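Local coordinates for protein peroxide stress regulator PerR, FUR family (Streptococcus pyogenes, PDB 4LMY) that probably represses peroxide-stress genes by binding their DNA as a metal-dependent, dimeric regulator of the ferric uptake regulator family, at residues Y67-S80 with T89-N101. Numbering follows the deposited sequence.
With ZN (zinc ion), chain E.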
loop_
_atom_site.group_PDB
_atom_site.type_symbol
_atom_site.label_atom_id
_atom_site.label_comp_id
_atom_site.label_asym_id
_atom_site.label_seq_id
_atom_site.Cartn_x
_atom_site.Cartn_y
_atom_site.Cartn_z
ATOM N N TYR B 67 -28.249 10.336 6.375
ATOM C CA TYR B 67 -27.854 11.657 5.886
ATOM C C TYR B 67 -27.026 12.407 6.928
ATOM O O TYR B 67 -26.002 13.011 6.604
ATOM C CB TYR B 67 -29.093 12.486 5.533
ATOM C CG TYR B 67 -29.662 12.241 4.152
ATOM C CD1 TYR B 67 -28.833 12.142 3.040
ATOM C CD2 TYR B 67 -31.032 12.127 3.958
ATOM C CE1 TYR B 67 -29.355 11.929 1.775
ATOM C CE2 TYR B 67 -31.562 11.913 2.699
ATOM C CZ TYR B 67 -30.720 11.813 1.611
ATOM O OH TYR B 67 -31.247 11.601 0.359
ATOM N N ASN B 68 -27.481 12.362 8.177
ATOM C CA ASN B 68 -26.800 13.044 9.274
ATOM C C ASN B 68 -25.371 12.547 9.442
ATOM O O ASN B 68 -24.436 13.337 9.594
ATOM C CB ASN B 68 -27.562 12.865 10.588
ATOM C CG ASN B 68 -28.855 13.660 10.631
ATOM O OD1 ASN B 68 -29.049 14.594 9.855
ATOM N ND2 ASN B 68 -29.742 13.294 11.548
ATOM N N ASN B 69 -25.209 11.230 9.409
ATOM C CA ASN B 69 -23.894 10.620 9.575
ATOM C C ASN B 69 -22.973 10.874 8.385
ATOM O O ASN B 69 -21.782 11.132 8.560
ATOM C CB ASN B 69 -24.030 9.120 9.835
ATOM C CG ASN B 69 -24.351 8.808 11.282
ATOM O OD1 ASN B 69 -23.451 8.621 12.100
ATOM N ND2 ASN B 69 -25.639 8.749 11.608
ATOM N N LEU B 70 -23.528 10.798 7.179
ATOM C CA LEU B 70 -22.766 11.079 5.965
ATOM C C LEU B 70 -22.281 12.525 5.941
ATOM O O LEU B 70 -21.172 12.806 5.490
ATOM C CB LEU B 70 -23.604 10.784 4.719
ATOM C CG LEU B 70 -23.927 9.313 4.446
ATOM C CD1 LEU B 70 -24.868 9.180 3.262
ATOM C CD2 LEU B 70 -22.656 8.503 4.217
ATOM N N LYS B 71 -23.119 13.431 6.437
ATOM C CA LYS B 71 -22.781 14.849 6.514
ATOM C C LYS B 71 -21.534 15.076 7.362
ATOM O O LYS B 71 -20.643 15.835 6.980
ATOM C CB LYS B 71 -23.959 15.643 7.083
ATOM C CG LYS B 71 -23.628 17.071 7.479
ATOM C CD LYS B 71 -24.391 18.074 6.633
ATOM C CE LYS B 71 -24.870 19.245 7.477
ATOM N NZ LYS B 71 -23.758 19.879 8.238
ATOM N N VAL B 72 -21.474 14.408 8.509
ATOM C CA VAL B 72 -20.313 14.494 9.387
ATOM C C VAL B 72 -19.068 13.937 8.700
ATOM O O VAL B 72 -18.018 14.579 8.681
ATOM C CB VAL B 72 -20.551 13.743 10.714
ATOM C CG1 VAL B 72 -19.250 13.594 11.489
ATOM C CG2 VAL B 72 -21.603 14.463 11.552
ATOM N N LEU B 73 -19.195 12.746 8.123
ATOM C CA LEU B 73 -18.064 12.088 7.471
ATOM C C LEU B 73 -17.548 12.850 6.249
ATOM O O LEU B 73 -16.340 12.926 6.025
ATOM C CB LEU B 73 -18.427 10.651 7.091
ATOM C CG LEU B 73 -18.708 9.726 8.280
ATOM C CD1 LEU B 73 -18.927 8.295 7.810
ATOM C CD2 LEU B 73 -17.585 9.794 9.307
ATOM N N VAL B 74 -18.464 13.408 5.464
ATOM C CA VAL B 74 -18.085 14.185 4.287
ATOM C C VAL B 74 -17.356 15.463 4.692
ATOM O O VAL B 74 -16.317 15.803 4.125
ATOM C CB VAL B 74 -19.309 14.526 3.405
ATOM C CG1 VAL B 74 -18.980 15.647 2.430
ATOM C CG2 VAL B 74 -19.782 13.291 2.654
ATOM N N ASP B 75 -17.896 16.159 5.689
ATOM C CA ASP B 75 -17.298 17.402 6.165
ATOM C C ASP B 75 -15.946 17.175 6.838
ATOM O O ASP B 75 -15.013 17.953 6.643
ATOM C CB ASP B 75 -18.247 18.134 7.117
ATOM C CG ASP B 75 -19.506 18.620 6.428
ATOM O OD1 ASP B 75 -19.561 18.567 5.181
ATOM O OD2 ASP B 75 -20.439 19.059 7.131
ATOM N N GLU B 76 -15.842 16.110 7.628
ATOM C CA GLU B 76 -14.595 15.805 8.326
ATOM C C GLU B 76 -13.553 15.179 7.396
ATOM O O GLU B 76 -12.421 14.923 7.804
ATOM C CB GLU B 76 -14.848 14.911 9.545
ATOM C CG GLU B 76 -15.734 15.546 10.613
ATOM C CD GLU B 76 -15.164 16.840 11.167
ATOM O OE1 GLU B 76 -15.961 17.733 11.528
ATOM O OE2 GLU B 76 -13.924 16.964 11.252
ATOM N N GLY B 77 -13.947 14.930 6.150
ATOM C CA GLY B 77 -13.012 14.540 5.109
ATOM C C GLY B 77 -12.691 13.062 4.996
ATOM O O GLY B 77 -11.585 12.696 4.596
ATOM N N PHE B 78 -13.652 12.208 5.331
ATOM C CA PHE B 78 -13.429 10.767 5.266
ATOM C C PHE B 78 -14.268 10.090 4.184
ATOM O O PHE B 78 -14.034 8.930 3.841
ATOM C CB PHE B 78 -13.687 10.122 6.629
ATOM C CG PHE B 78 -12.797 10.641 7.720
ATOM C CD1 PHE B 78 -11.441 10.362 7.711
ATOM C CD2 PHE B 78 -13.313 11.406 8.752
ATOM C CE1 PHE B 78 -10.615 10.837 8.710
ATOM C CE2 PHE B 78 -12.491 11.884 9.756
ATOM C CZ PHE B 78 -11.140 11.598 9.733
ATOM N N VAL B 79 -15.244 10.818 3.651
ATOM C CA VAL B 79 -16.112 10.296 2.599
ATOM C C VAL B 79 -16.335 11.357 1.521
ATOM O O VAL B 79 -16.522 12.533 1.830
ATOM C CB VAL B 79 -17.475 9.823 3.173
ATOM C CG1 VAL B 79 -18.497 9.611 2.063
ATOM C CG2 VAL B 79 -17.301 8.548 3.990
ATOM N N SER B 80 -16.303 10.940 0.259
ATOM C CA SER B 80 -16.550 11.851 -0.853
ATOM C C SER B 80 -17.882 11.567 -1.543
ATOM O O SER B 80 -18.270 10.411 -1.712
ATOM C CB SER B 80 -15.410 11.772 -1.869
ATOM O OG SER B 80 -15.134 10.427 -2.222
ATOM N N THR B 89 -28.551 10.789 -8.484
ATOM C CA THR B 89 -28.275 10.130 -7.212
ATOM C C THR B 89 -26.841 10.376 -6.758
ATOM O O THR B 89 -25.896 10.182 -7.520
ATOM C CB THR B 89 -28.524 8.610 -7.289
ATOM O OG1 THR B 89 -29.897 8.363 -7.613
ATOM C CG2 THR B 89 -28.197 7.945 -5.956
ATOM N N THR B 90 -26.686 10.814 -5.514
ATOM C CA THR B 90 -25.361 10.984 -4.939
ATOM C C THR B 90 -24.860 9.648 -4.415
ATOM O O THR B 90 -25.566 8.952 -3.684
ATOM C CB THR B 90 -25.368 12.005 -3.790
ATOM O OG1 THR B 90 -25.782 13.283 -4.288
ATOM C CG2 THR B 90 -23.980 12.128 -3.176
ATOM N N TYR B 91 -23.646 9.285 -4.808
ATOM C CA TYR B 91 -23.025 8.066 -4.318
ATOM C C TYR B 91 -21.842 8.418 -3.432
ATOM O O TYR B 91 -21.186 9.440 -3.633
ATOM C CB TYR B 91 -22.602 7.171 -5.481
ATOM C CG TYR B 91 -23.765 6.760 -6.352
ATOM C CD1 TYR B 91 -24.627 5.744 -5.956
ATOM C CD2 TYR B 91 -24.011 7.396 -7.562
ATOM C CE1 TYR B 91 -25.697 5.369 -6.741
ATOM C CE2 TYR B 91 -25.078 7.025 -8.357
ATOM C CZ TYR B 91 -25.918 6.012 -7.941
ATOM O OH TYR B 91 -26.982 5.639 -8.726
ATOM N N TYR B 92 -21.580 7.572 -2.444
ATOM C CA TYR B 92 -20.583 7.880 -1.430
ATOM C C TYR B 92 -19.456 6.857 -1.424
ATOM O O TYR B 92 -19.675 5.676 -1.674
ATOM C CB TYR B 92 -21.245 7.956 -0.052
ATOM C CG TYR B 92 -22.321 9.014 0.039
ATOM C CD1 TYR B 92 -22.035 10.283 0.520
ATOM C CD2 TYR B 92 -23.624 8.747 -0.368
ATOM C CE1 TYR B 92 -23.014 11.255 0.601
ATOM C CE2 TYR B 92 -24.609 9.712 -0.293
ATOM C CZ TYR B 92 -24.299 10.964 0.193
ATOM O OH TYR B 92 -25.278 11.929 0.273
ATOM N N ASP B 93 -18.245 7.323 -1.138
ATOM C CA ASP B 93 -17.083 6.448 -1.106
ATOM C C ASP B 93 -16.159 6.821 0.042
ATOM O O ASP B 93 -15.777 7.981 0.188
ATOM C CB ASP B 93 -16.313 6.537 -2.423
ATOM C CG ASP B 93 -15.165 5.551 -2.493
ATOM O OD1 ASP B 93 -15.382 4.362 -2.178
ATOM O OD2 ASP B 93 -14.045 5.966 -2.856
ATOM N N PHE B 94 -15.800 5.834 0.854
ATOM C CA PHE B 94 -14.857 6.061 1.939
ATOM C C PHE B 94 -13.438 6.116 1.380
ATOM O O PHE B 94 -13.023 5.222 0.644
ATOM C CB PHE B 94 -14.969 4.953 2.990
ATOM C CG PHE B 94 -14.188 5.228 4.243
ATOM C CD1 PHE B 94 -14.785 5.856 5.324
ATOM C CD2 PHE B 94 -12.854 4.867 4.339
ATOM C CE1 PHE B 94 -14.068 6.114 6.476
ATOM C CE2 PHE B 94 -12.133 5.125 5.487
ATOM C CZ PHE B 94 -12.741 5.747 6.558
ATOM N N MET B 95 -12.699 7.167 1.724
ATOM C CA MET B 95 -11.309 7.290 1.286
ATOM C C MET B 95 -10.389 7.763 2.415
ATOM O O MET B 95 -9.234 8.124 2.183
ATOM C CB MET B 95 -11.198 8.187 0.041
ATOM C CG MET B 95 -11.030 9.686 0.293
ATOM S SD MET B 95 -12.300 10.428 1.331
ATOM C CE MET B 95 -12.661 11.917 0.403
ATOM N N GLY B 96 -10.908 7.731 3.641
ATOM C CA GLY B 96 -10.163 8.155 4.813
ATOM C C GLY B 96 -8.816 7.472 4.979
ATOM O O GLY B 96 -8.644 6.307 4.627
ATOM N N HIS B 97 -7.863 8.212 5.530
ATOM C CA HIS B 97 -6.495 7.738 5.686
ATOM C C HIS B 97 -6.310 6.876 6.931
ATOM O O HIS B 97 -7.233 6.680 7.722
ATOM C CB HIS B 97 -5.562 8.939 5.792
ATOM C CG HIS B 97 -5.789 9.758 7.024
ATOM N ND1 HIS B 97 -6.754 10.742 7.095
ATOM C CD2 HIS B 97 -5.193 9.726 8.238
ATOM C CE1 HIS B 97 -6.733 11.286 8.298
ATOM N NE2 HIS B 97 -5.797 10.689 9.013
ATOM N N GLN B 98 -5.094 6.373 7.105
ATOM C CA GLN B 98 -4.727 5.666 8.321
ATOM C C GLN B 98 -3.312 6.075 8.707
ATOM O O GLN B 98 -2.666 6.852 8.001
ATOM C CB GLN B 98 -4.794 4.152 8.113
ATOM C CG GLN B 98 -3.722 3.629 7.183
ATOM C CD GLN B 98 -3.627 2.120 7.185
ATOM O OE1 GLN B 98 -3.034 1.534 6.289
ATOM N NE2 GLN B 98 -4.198 1.484 8.200
ATOM N N HIS B 99 -2.826 5.540 9.817
ATOM C CA HIS B 99 -1.471 5.836 10.257
ATOM C C HIS B 99 -0.714 4.552 10.549
ATOM O O HIS B 99 -1.177 3.705 11.309
ATOM C CB HIS B 99 -1.492 6.759 11.473
ATOM C CG HIS B 99 -2.190 8.056 11.215
ATOM N ND1 HIS B 99 -1.517 9.211 10.886
ATOM C CD2 HIS B 99 -3.508 8.369 11.200
ATOM C CE1 HIS B 99 -2.388 10.187 10.698
ATOM N NE2 HIS B 99 -3.603 9.701 10.878
ATOM N N VAL B 100 0.457 4.428 9.930
ATOM C CA VAL B 100 1.235 3.198 9.945
ATOM C C VAL B 100 2.589 3.427 10.610
ATOM O O VAL B 100 3.231 4.451 10.389
ATOM C CB VAL B 100 1.464 2.691 8.502
ATOM C CG1 VAL B 100 2.275 1.395 8.484
ATOM C CG2 VAL B 100 0.131 2.512 7.787
ATOM N N ASN B 101 3.022 2.473 11.427
ATOM C CA ASN B 101 4.335 2.566 12.057
ATOM C C ASN B 101 5.473 2.161 11.130
ATOM O O ASN B 101 5.321 1.274 10.291
ATOM C CB ASN B 101 4.394 1.699 13.313
ATOM C CG ASN B 101 3.687 2.332 14.489
ATOM O OD1 ASN B 101 3.536 3.551 14.554
ATOM N ND2 ASN B 101 3.264 1.506 15.436
HETATM ZN ZN ZN E . -5.365 10.889 11.158
HETATM O O HOH W 1 -8.742 11.256 4.966
#
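Leu70 of helix 63-75 places its CD1 methyl over the centre of one face of the Tyr92 ring, 3.6 Å from the centroid and 13° off the normal, a CH-pi contact. Tyr92 holds CG anti to its carbonyl carbon (chi1 -60°), which places the ring against Leu70 and Val74. Val79 CG1 and Val74 CG2 meet that ring at its edge. Val79 CG2 reaches the Phe94 ring instead, 3.9 Å from CD1. Phe78 O lies over a face of Phe94, offset toward the rim. The same oxygen accepts a bond from Met95 N (3.1 Å, 164° at the hydrogen) and a weak one from Gly96 N. Met95 bends back so that its CE lies 3.6 Å from Ser80 CB. Ser80 N gives to Asp93 O (3.0 Å) and Asp93 N to Ser80 O (3.1 Å), an antiparallel hydrogen-bonded pair. Further out, Phe78 CE1 approaches His97 CE1 at 3.9 Å. His97 NE2 and His99 NE2 bind zinc with His4, His6 and His19. A water accepting from His97 ND1 and donating to Gly77 O helps to fix the zinc-bound imidazole. A helix packed on a two-stranded wing typifies winged-helix DNA-binding domains; the chain continues into a zinc site, probably regulatory, as in Fur-family proteins.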